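Local coordinates for hypothetical protein yihE (Escherichia coli, PDB 1ZYL) that acts as a serine/threonine protein kinase that also phosphorylates itself, and protects the cell against stress, probably including that of reactive oxygen species, at residues R51-Y57 with Y102-S108; P59-T63 with D219-N223; R157-E161 with F174-D179. One frame throughout, in Å; residues are numbered along the deposited sequence.

Overall arrangement
Followed from the N terminus, after helix 13-22 and strands 32-34 and 40-44, the chain forms strand 52-57 and then passes through 59-63 into helix 64-79. Contact 1 closes the first loop when strand 101-107 returns to pair with strand 52-57 in the five-stranded antiparallel sheet. Contact 2 opens inside that loop and closes only at 219-223, so the two cross; they also touch, Y57 CE1 lying 3.7 Å from D219 OD2. Contact 2 thereby ties the connection between strand 52-57 and helix 64-79 to the loop that follows D217, a probable magnesium ligand. Contact 3, a short-range pairing of helices 149-161 and 171-188, nests within the loop of contact 2.

Contact 1. Residues R51-Y57 with Y102-S108; sequences RFVVKFY and YFAVFPS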
loop_
_atom_site.group_PDB
_atom_site.type_symbol
_atom_site.label_atom_id
_atom_site.label_comp_id
_atom_site.label_asym_id
_atom_site.label_seq_id
_atom_site.Cartn_x
_atom_site.Cartn_y
_atom_site.Cartn_z
ATOM N N ARG A 51 4.634 -4.462 -24.788
ATOM C CA ARG A 51 3.600 -4.224 -23.779
ATOM C C ARG A 51 3.741 -3.016 -22.846
ATOM O O ARG A 51 4.836 -2.661 -22.403
ATOM C CB ARG A 51 3.402 -5.495 -22.951
ATOM C CG ARG A 51 3.194 -6.749 -23.794
ATOM C CD ARG A 51 2.906 -7.953 -22.915
ATOM N NE ARG A 51 3.854 -8.045 -21.806
ATOM C CZ ARG A 51 3.785 -8.941 -20.827
ATOM N NH1 ARG A 51 2.809 -9.838 -20.812
ATOM N NH2 ARG A 51 4.688 -8.931 -19.853
ATOM N N PHE A 52 2.590 -2.403 -22.562
ATOM C CA PHE A 52 2.452 -1.223 -21.700
ATOM C C PHE A 52 1.179 -1.360 -20.865
ATOM O O PHE A 52 0.386 -2.281 -21.064
ATOM C CB PHE A 52 2.310 0.042 -22.550
ATOM C CG PHE A 52 3.606 0.661 -22.952
ATOM C CD1 PHE A 52 4.393 1.320 -22.016
ATOM C CD2 PHE A 52 4.028 0.618 -24.278
ATOM C CE1 PHE A 52 5.586 1.935 -22.391
ATOM C CE2 PHE A 52 5.220 1.227 -24.671
ATOM C CZ PHE A 52 6.001 1.888 -23.725
ATOM N N VAL A 53 0.983 -0.434 -19.934
ATOM C CA VAL A 53 -0.218 -0.436 -19.102
ATOM C C VAL A 53 -0.607 1.000 -18.793
ATOM O O VAL A 53 0.246 1.832 -18.505
ATOM C CB VAL A 53 -0.019 -1.195 -17.754
ATOM C CG1 VAL A 53 0.280 -2.656 -18.006
ATOM C CG2 VAL A 53 1.100 -0.575 -16.962
ATOM N N VAL A 54 -1.894 1.305 -18.887
ATOM C CA VAL A 54 -2.338 2.650 -18.571
ATOM C C VAL A 54 -2.953 2.525 -17.198
ATOM O O VAL A 54 -3.606 1.524 -16.901
ATOM C CB VAL A 54 -3.439 3.172 -19.514
ATOM C CG1 VAL A 54 -3.195 4.647 -19.790
ATOM C CG2 VAL A 54 -3.498 2.353 -20.788
ATOM N N LYS A 55 -2.740 3.531 -16.361
ATOM C CA LYS A 55 -3.284 3.507 -15.026
ATOM C C LYS A 55 -4.119 4.757 -14.885
ATOM O O LYS A 55 -3.601 5.868 -15.009
ATOM C CB LYS A 55 -2.153 3.519 -13.993
ATOM C CG LYS A 55 -2.529 3.037 -12.580
ATOM C CD LYS A 55 -1.342 3.203 -11.617
ATOM C CE LYS A 55 -1.463 2.335 -10.347
ATOM N NZ LYS A 55 -1.059 0.893 -10.532
ATOM N N PHE A 56 -5.416 4.581 -14.660
ATOM C CA PHE A 56 -6.283 5.721 -14.468
ATOM C C PHE A 56 -6.504 5.872 -12.989
ATOM O O PHE A 56 -7.200 5.080 -12.372
ATOM C CB PHE A 56 -7.616 5.541 -15.178
ATOM C CG PHE A 56 -7.573 5.906 -16.623
ATOM C CD1 PHE A 56 -6.890 5.110 -17.534
ATOM C CD2 PHE A 56 -8.200 7.057 -17.074
ATOM C CE1 PHE A 56 -6.833 5.455 -18.876
ATOM C CE2 PHE A 56 -8.148 7.411 -18.411
ATOM C CZ PHE A 56 -7.463 6.608 -19.317
ATOM N N TYR A 57 -5.877 6.888 -12.422
ATOM C CA TYR A 57 -5.988 7.157 -11.007
ATOM C C TYR A 57 -7.435 7.461 -10.669
ATOM O O TYR A 57 -8.051 8.325 -11.283
ATOM C CB TYR A 57 -5.072 8.326 -10.659
ATOM C CG TYR A 57 -3.606 7.961 -10.779
ATOM C CD1 TYR A 57 -2.977 7.219 -9.779
ATOM C CD2 TYR A 57 -2.855 8.328 -11.901
ATOM C CE1 TYR A 57 -1.641 6.852 -9.884
ATOM C CE2 TYR A 57 -1.504 7.960 -12.017
ATOM C CZ TYR A 57 -0.908 7.219 -11.000
ATOM O OH TYR A 57 0.405 6.818 -11.091
ATOM N N TYR A 102 -7.240 11.426 -14.394
ATOM C CA TYR A 102 -5.803 11.606 -14.570
ATOM C C TYR A 102 -5.303 10.219 -14.924
ATOM O O TYR A 102 -5.995 9.239 -14.675
ATOM C CB TYR A 102 -5.144 12.023 -13.264
ATOM C CG TYR A 102 -5.369 13.447 -12.849
ATOM C CD1 TYR A 102 -4.673 14.490 -13.459
ATOM C CD2 TYR A 102 -6.221 13.751 -11.791
ATOM C CE1 TYR A 102 -4.808 15.804 -13.012
ATOM C CE2 TYR A 102 -6.365 15.057 -11.337
ATOM C CZ TYR A 102 -5.651 16.079 -11.946
ATOM O OH TYR A 102 -5.738 17.355 -11.443
ATOM N N PHE A 103 -4.114 10.122 -15.502
ATOM C CA PHE A 103 -3.571 8.814 -15.829
ATOM C C PHE A 103 -2.120 8.887 -16.249
ATOM O O PHE A 103 -1.621 9.956 -16.600
ATOM C CB PHE A 103 -4.386 8.138 -16.931
ATOM C CG PHE A 103 -4.361 8.857 -18.253
ATOM C CD1 PHE A 103 -4.948 10.107 -18.400
ATOM C CD2 PHE A 103 -3.803 8.253 -19.373
ATOM C CE1 PHE A 103 -4.985 10.740 -19.647
ATOM C CE2 PHE A 103 -3.838 8.882 -20.624
ATOM C CZ PHE A 103 -4.429 10.121 -20.759
ATOM N N ALA A 104 -1.449 7.741 -16.201
ATOM C CA ALA A 104 -0.050 7.635 -16.577
ATOM C C ALA A 104 0.145 6.307 -17.293
ATOM O O ALA A 104 -0.704 5.423 -17.213
ATOM C CB ALA A 104 0.829 7.704 -15.341
ATOM N N VAL A 105 1.261 6.168 -17.996
ATOM C CA VAL A 105 1.548 4.944 -18.730
ATOM C C VAL A 105 2.854 4.352 -18.225
ATOM O O VAL A 105 3.857 5.052 -18.132
ATOM C CB VAL A 105 1.663 5.223 -20.251
ATOM C CG1 VAL A 105 1.774 3.923 -21.006
ATOM C CG2 VAL A 105 0.446 6.007 -20.734
ATOM N N PHE A 106 2.847 3.068 -17.889
ATOM C CA PHE A 106 4.060 2.437 -17.390
ATOM C C PHE A 106 4.499 1.261 -18.244
ATOM O O PHE A 106 3.671 0.508 -18.759
ATOM C CB PHE A 106 3.877 1.932 -15.954
ATOM C CG PHE A 106 3.469 2.988 -14.976
ATOM C CD1 PHE A 106 2.169 3.470 -14.956
ATOM C CD2 PHE A 106 4.387 3.493 -14.063
ATOM C CE1 PHE A 106 1.789 4.439 -14.036
ATOM C CE2 PHE A 106 4.017 4.463 -13.139
ATOM C CZ PHE A 106 2.714 4.939 -13.125
ATOM N N PRO A 107 5.821 1.085 -18.395
ATOM C CA PRO A 107 6.412 -0.002 -19.179
ATOM C C PRO A 107 6.049 -1.340 -18.555
ATOM O O PRO A 107 6.572 -1.687 -17.499
ATOM C CB PRO A 107 7.909 0.271 -19.072
ATOM C CG PRO A 107 7.982 1.753 -18.872
ATOM C CD PRO A 107 6.864 2.008 -17.910
ATOM N N SER A 108 5.155 -2.091 -19.190
ATOM C CA SER A 108 4.775 -3.390 -18.646
ATOM C C SER A 108 6.053 -4.131 -18.277
ATOM O O SER A 108 6.869 -4.470 -19.137
ATOM C CB SER A 108 3.971 -4.197 -19.663
ATOM O OG SER A 108 3.600 -5.451 -19.122
#
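F56 and F103 stack on one face of the antiparallel pair, their ring planes only 6° apart, in an offset stack with centroids 4.8 Å apart. F103 CB sits 3.8 Å from the F56 centroid, a CH-pi contact over the middle of the ring, while F56 CZ lies over the F103 face nearer its rim. F103 takes the crowded position between backbone N and carbonyl carbon (chi1 64°), which lays its ring alongside F56; at its edge V54 CG1 approaches F103 CD2 to 3.7 Å. On the face of K55, Y57 and F106, edges are used more than faces. Y57 OH lies in the plane of the F106 ring, 3.6 Å from F106 CZ, and the two side chains cross nearly at a right angle, with K55 CB against the same ring. A104 CB lies at the edge of the Y57 ring, near its plane. Separately, at the end of the strand pair, the F52 ring edge meets the backbone, F52 CD1 being 3.4 Å from F106 O.

Between these faces runs the ladder. V53 and F106 exchange two hydrogen bonds, the shorter from F106 N to V53 O at 2.9 Å; K55 and A104 form the next doubly bonded pair, with K55 N to A104 O also 2.9 Å. V54 and V105 make the non-hydrogen-bonded pair between them. This is the N-lobe sheet of a kinase-like fold, and K55 probably corresponds to the conserved lysine of kinase N-lobes: its chain runs on past F106 toward D217, with which NZ makes a long, weak ion pair.

Strand 40-44 continues the sheet beyond 52-57, and 96-98 beyond 101-107. Helix 13-22 covers the stacked phenylalanines through I16 and A19, whereas helix 64-79 packs I67 and H71 against Y57.

Contact 2. Residues P59-T63 with D219-N223; sequences PERWT and DDARN
R61 reaches across to D219 and D220 along an extended chain. From CB the trans first torsion (chi1 178°) carries CG over one face of the neighbouring W62 indole, toward its rim. Beyond CD, NE gives a weak bond to D219 OD1 at 3.3 Å and also forms a salt bridge with E38. At the tip, NH2 holds D220 OD2 at 2.7 Å and, weakly, D219 OD1. Both oxygens lie at the guanidinium edge, yet the two carboxylates stand nearly upright to its plane, and D220 OD2 is met from above its own carboxylate plane.

The acidic run follows D217, a probable magnesium ligand, consistent with the DFG-like loop of kinase-related phosphotransferases; the side chain of D220 lies about 4 Å from that of D201, the probable proton acceptor. R222 NH1 also makes a salt bridge to D220 OD2, though as a hydrogen bond it is weak, and R222 NH2 pairs with E151. D219 OD1 has its stronger partner in N39 ND2. Next to R61, the W62 indole donates NE1 to the backbone O of D219 at 2.8 Å, the acceptor tilted 21° from the ring plane, and R144 NH2 binds the same carbonyl.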
loop_
_atom_site.group_PDB
_atom_site.type_symbol
_atom_site.label_atom_id
_atom_site.label_comp_id
_atom_site.label_asym_id
_atom_site.label_seq_id
_atom_site.Cartn_x
_atom_site.Cartn_y
_atom_site.Cartn_z
ATOM N N PRO A 59 -10.514 9.098 -9.397
ATOM C CA PRO A 59 -10.821 10.463 -8.973
ATOM C C PRO A 59 -11.098 10.560 -7.481
ATOM O O PRO A 59 -11.512 9.591 -6.855
ATOM C CB PRO A 59 -12.035 10.823 -9.826
ATOM C CG PRO A 59 -12.640 9.482 -10.161
ATOM C CD PRO A 59 -11.431 8.660 -10.461
ATOM N N GLU A 60 -10.837 11.736 -6.924
ATOM C CA GLU A 60 -11.046 12.015 -5.509
ATOM C C GLU A 60 -10.025 11.434 -4.536
ATOM O O GLU A 60 -9.983 11.831 -3.374
ATOM C CB GLU A 60 -12.448 11.580 -5.104
ATOM C CG GLU A 60 -13.510 12.201 -5.983
ATOM C CD GLU A 60 -13.081 13.561 -6.509
ATOM O OE1 GLU A 60 -12.781 14.460 -5.687
ATOM O OE2 GLU A 60 -13.039 13.724 -7.747
ATOM N N ARG A 61 -9.196 10.508 -4.994
ATOM C CA ARG A 61 -8.201 9.919 -4.111
ATOM C C ARG A 61 -6.989 10.829 -3.963
ATOM O O ARG A 61 -6.786 11.422 -2.909
ATOM C CB ARG A 61 -7.773 8.549 -4.637
ATOM C CG ARG A 61 -6.698 7.862 -3.824
ATOM C CD ARG A 61 -6.733 6.388 -4.112
ATOM N NE ARG A 61 -5.438 5.727 -3.983
ATOM C CZ ARG A 61 -4.817 5.487 -2.834
ATOM N NH1 ARG A 61 -5.363 5.858 -1.685
ATOM N NH2 ARG A 61 -3.657 4.849 -2.836
ATOM N N TRP A 62 -6.199 10.941 -5.027
ATOM C CA TRP A 62 -4.995 11.769 -5.034
ATOM C C TRP A 62 -5.156 13.017 -5.903
ATOM O O TRP A 62 -5.906 13.017 -6.883
ATOM C CB TRP A 62 -3.807 10.959 -5.578
ATOM C CG TRP A 62 -3.326 9.809 -4.719
ATOM C CD1 TRP A 62 -2.825 8.623 -5.164
ATOM C CD2 TRP A 62 -3.248 9.762 -3.286
ATOM N NE1 TRP A 62 -2.438 7.839 -4.105
ATOM C CE2 TRP A 62 -2.686 8.512 -2.940
ATOM C CE3 TRP A 62 -3.595 10.653 -2.259
ATOM C CZ2 TRP A 62 -2.466 8.127 -1.608
ATOM C CZ3 TRP A 62 -3.374 10.268 -0.932
ATOM C CH2 TRP A 62 -2.817 9.017 -0.621
ATOM N N THR A 63 -4.450 14.085 -5.552
ATOM C CA THR A 63 -4.505 15.297 -6.356
ATOM C C THR A 63 -3.338 15.198 -7.311
ATOM O O THR A 63 -2.475 14.341 -7.150
ATOM C CB THR A 63 -4.330 16.580 -5.518
ATOM O OG1 THR A 63 -3.117 16.502 -4.761
ATOM C CG2 THR A 63 -5.508 16.774 -4.581
ATOM N N ASP A 219 1.452 3.758 -5.844
ATOM C CA ASP A 219 0.243 4.534 -5.590
ATOM C C ASP A 219 0.065 4.868 -4.109
ATOM O O ASP A 219 -0.519 5.898 -3.764
ATOM C CB ASP A 219 -0.991 3.770 -6.081
ATOM C CG ASP A 219 -2.241 4.639 -6.126
ATOM O OD1 ASP A 219 -3.356 4.090 -5.998
ATOM O OD2 ASP A 219 -2.106 5.867 -6.306
ATOM N N ASP A 220 0.574 3.999 -3.237
ATOM C CA ASP A 220 0.441 4.208 -1.796
ATOM C C ASP A 220 1.633 4.860 -1.125
ATOM O O ASP A 220 1.574 5.190 0.053
ATOM C CB ASP A 220 0.098 2.890 -1.100
ATOM C CG ASP A 220 -1.411 2.627 -1.052
ATOM O OD1 ASP A 220 -1.829 1.449 -1.167
ATOM O OD2 ASP A 220 -2.180 3.602 -0.886
ATOM N N ALA A 221 2.704 5.065 -1.878
ATOM C CA ALA A 221 3.897 5.708 -1.339
ATOM C C ALA A 221 3.447 6.803 -0.380
ATOM O O ALA A 221 2.658 7.671 -0.740
ATOM C CB ALA A 221 4.738 6.305 -2.475
ATOM N N ARG A 222 3.951 6.749 0.844
ATOM C CA ARG A 222 3.583 7.712 1.866
ATOM C C ARG A 222 4.833 8.043 2.665
ATOM O O ARG A 222 5.869 7.425 2.457
ATOM C CB ARG A 222 2.533 7.066 2.771
ATOM C CG ARG A 222 1.373 7.962 3.160
ATOM C CD ARG A 222 0.166 7.150 3.636
ATOM N NE ARG A 222 -0.365 6.308 2.574
ATOM C CZ ARG A 222 -1.661 6.103 2.378
ATOM N NH1 ARG A 222 -2.075 5.320 1.390
ATOM N NH2 ARG A 222 -2.548 6.686 3.166
ATOM N N ASN A 223 4.763 9.033 3.547
ATOM C CA ASN A 223 5.926 9.325 4.383
ATOM C C ASN A 223 5.708 8.519 5.668
ATOM O O ASN A 223 4.647 8.603 6.294
ATOM C CB ASN A 223 6.033 10.816 4.741
ATOM C CG ASN A 223 6.346 11.705 3.536
ATOM O OD1 ASN A 223 7.149 11.348 2.670
ATOM N ND2 ASN A 223 5.725 12.886 3.496
#

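Contact 3. Residues R157-E161 with F174-D179; sequences RKLFE and FLKATD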
loop_
_atom_site.group_PDB
_atom_site.type_symbol
_atom_site.label_atom_id
_atom_site.label_comp_id
_atom_site.label_asym_id
_atom_site.label_seq_id
_atom_site.Cartn_x
_atom_site.Cartn_y
_atom_site.Cartn_z
ATOM N N ARG A 157 -12.439 5.703 12.344
ATOM C CA ARG A 157 -13.372 5.625 13.448
ATOM C C ARG A 157 -14.548 6.558 13.220
ATOM O O ARG A 157 -15.665 6.248 13.615
ATOM C CB ARG A 157 -12.699 5.988 14.765
ATOM C CG ARG A 157 -13.670 6.004 15.939
ATOM C CD ARG A 157 -14.308 4.640 16.136
ATOM N NE ARG A 157 -15.718 4.721 16.515
ATOM C CZ ARG A 157 -16.179 5.329 17.603
ATOM N NH1 ARG A 157 -17.479 5.343 17.851
ATOM N NH2 ARG A 157 -15.343 5.926 18.443
ATOM N N LYS A 158 -14.298 7.706 12.598
ATOM C CA LYS A 158 -15.369 8.665 12.326
ATOM C C LYS A 158 -16.337 8.097 11.295
ATOM O O LYS A 158 -17.544 8.270 11.408
ATOM C CB LYS A 158 -14.805 9.986 11.805
ATOM C CG LYS A 158 -14.069 10.797 12.838
ATOM C CD LYS A 158 -13.556 12.100 12.242
ATOM C CE LYS A 158 -12.715 12.864 13.247
ATOM N NZ LYS A 158 -13.434 13.024 14.547
ATOM N N LEU A 159 -15.799 7.429 10.282
ATOM C CA LEU A 159 -16.639 6.832 9.267
ATOM C C LEU A 159 -17.463 5.749 9.961
ATOM O O LEU A 159 -18.685 5.729 9.866
ATOM C CB LEU A 159 -15.774 6.211 8.178
ATOM C CG LEU A 159 -16.467 5.843 6.869
ATOM C CD1 LEU A 159 -17.090 7.099 6.284
ATOM C CD2 LEU A 159 -15.469 5.233 5.889
ATOM N N PHE A 160 -16.780 4.860 10.676
ATOM C CA PHE A 160 -17.432 3.771 11.394
ATOM C C PHE A 160 -18.680 4.226 12.153
ATOM O O PHE A 160 -19.686 3.514 12.197
ATOM C CB PHE A 160 -16.455 3.129 12.393
ATOM C CG PHE A 160 -15.275 2.436 11.756
ATOM C CD1 PHE A 160 -14.274 1.882 12.553
ATOM C CD2 PHE A 160 -15.154 2.334 10.374
ATOM C CE1 PHE A 160 -13.176 1.240 11.988
ATOM C CE2 PHE A 160 -14.056 1.693 9.802
ATOM C CZ PHE A 160 -13.067 1.147 10.615
ATOM N N GLU A 161 -18.610 5.410 12.752
ATOM C CA GLU A 161 -19.724 5.941 13.526
ATOM C C GLU A 161 -21.018 5.976 12.731
ATOM O O GLU A 161 -21.997 5.327 13.095
ATOM C CB GLU A 161 -19.407 7.348 14.003
ATOM C CG GLU A 161 -20.436 7.910 14.950
ATOM C CD GLU A 161 -20.342 7.301 16.330
ATOM O OE1 GLU A 161 -21.247 7.543 17.152
ATOM O OE2 GLU A 161 -19.360 6.580 16.597
ATOM N N PHE A 174 -18.551 -3.312 18.514
ATOM C CA PHE A 174 -17.518 -3.071 17.518
ATOM C C PHE A 174 -16.833 -1.732 17.726
ATOM O O PHE A 174 -15.606 -1.653 17.746
ATOM C CB PHE A 174 -18.107 -3.147 16.104
ATOM C CG PHE A 174 -17.206 -2.583 15.051
ATOM C CD1 PHE A 174 -17.198 -1.216 14.786
ATOM C CD2 PHE A 174 -16.310 -3.401 14.376
ATOM C CE1 PHE A 174 -16.311 -0.678 13.873
ATOM C CE2 PHE A 174 -15.412 -2.870 13.456
ATOM C CZ PHE A 174 -15.413 -1.507 13.206
ATOM N N LEU A 175 -17.617 -0.673 17.874
ATOM C CA LEU A 175 -17.028 0.636 18.078
ATOM C C LEU A 175 -16.244 0.657 19.385
ATOM O O LEU A 175 -15.298 1.420 19.533
ATOM C CB LEU A 175 -18.111 1.721 18.081
ATOM C CG LEU A 175 -18.908 1.907 16.782
ATOM C CD1 LEU A 175 -19.756 3.179 16.862
ATOM C CD2 LEU A 175 -17.959 1.996 15.603
ATOM N N LYS A 176 -16.633 -0.190 20.330
ATOM C CA LYS A 176 -15.948 -0.259 21.616
ATOM C C LYS A 176 -14.597 -0.935 21.409
ATOM O O LYS A 176 -13.571 -0.458 21.880
ATOM C CB LYS A 176 -16.789 -1.058 22.615
ATOM C CG LYS A 176 -16.293 -1.051 24.057
ATOM C CD LYS A 176 -17.226 -1.877 24.914
ATOM C CE LYS A 176 -16.877 -1.822 26.388
ATOM N NZ LYS A 176 -15.595 -2.497 26.698
ATOM N N ALA A 177 -14.605 -2.053 20.700
ATOM C CA ALA A 177 -13.376 -2.768 20.418
ATOM C C ALA A 177 -12.440 -1.854 19.628
ATOM O O ALA A 177 -11.223 -1.924 19.788
ATOM C CB ALA A 177 -13.673 -4.035 19.624
ATOM N N THR A 178 -12.997 -0.994 18.777
ATOM C CA THR A 178 -12.160 -0.087 17.999
ATOM C C THR A 178 -11.490 0.951 18.900
ATOM O O THR A 178 -10.263 1.060 18.930
ATOM C CB THR A 178 -12.967 0.626 16.893
ATOM O OG1 THR A 178 -13.329 -0.323 15.886
ATOM C CG2 THR A 178 -12.143 1.718 16.249
ATOM N N ASP A 179 -12.296 1.710 19.628
ATOM C CA ASP A 179 -11.778 2.717 20.538
ATOM C C ASP A 179 -10.626 2.114 21.361
ATOM O O ASP A 179 -9.539 2.682 21.458
ATOM C CB ASP A 179 -12.903 3.200 21.467
ATOM C CG ASP A 179 -14.000 3.961 20.724
ATOM O OD1 ASP A 179 -15.030 4.298 21.342
ATOM O OD2 ASP A 179 -13.840 4.231 19.522
#
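F160 and F174 meet at the tight side of an antiparallel helical hairpin, in which segments 157-161 and 174-179 run at 170° to each other with their axes 10.9 Å apart. The edge of F174 is turned toward the face of F160 in an offset edge-to-face pair, planes 64° apart, and F174 CE1 comes to 3.5 Å from F160 CD1. L175 CD2 packs on F160 CB at 3.7 Å, so leucine and aromatic side chains pack together between the helices. Helix 266-283 also brings L278 and M282 against F160, and W303 from helix 300-316 sets its ring edge-to-face with F174; the aromatic pair is therefore buried in the helical part of the kinase-like fold.

The outer side is polar and more open to solvent. Here R157 bends at chi2 and chi3, so that its side chain crosses that of L175 at about a right angle. NH2 makes a salt bridge to D179 OD2 on the facing helix, and NH1 makes another to E161 OE2, 2.6 Å away, one turn further along. The arginine thus joins two acidic groups that belong to different helices, while R157 CD touches T178 CG2 at 3.6 Å. With a methionine in its place, D179 and E161 would probably lose their shared cation and the outer side its ionic tie between the helices.

Deeper in, T178 OG1 donates to F174 O at 3.2 Å from 40° above the carbonyl plane, joining T178 N on that oxygen.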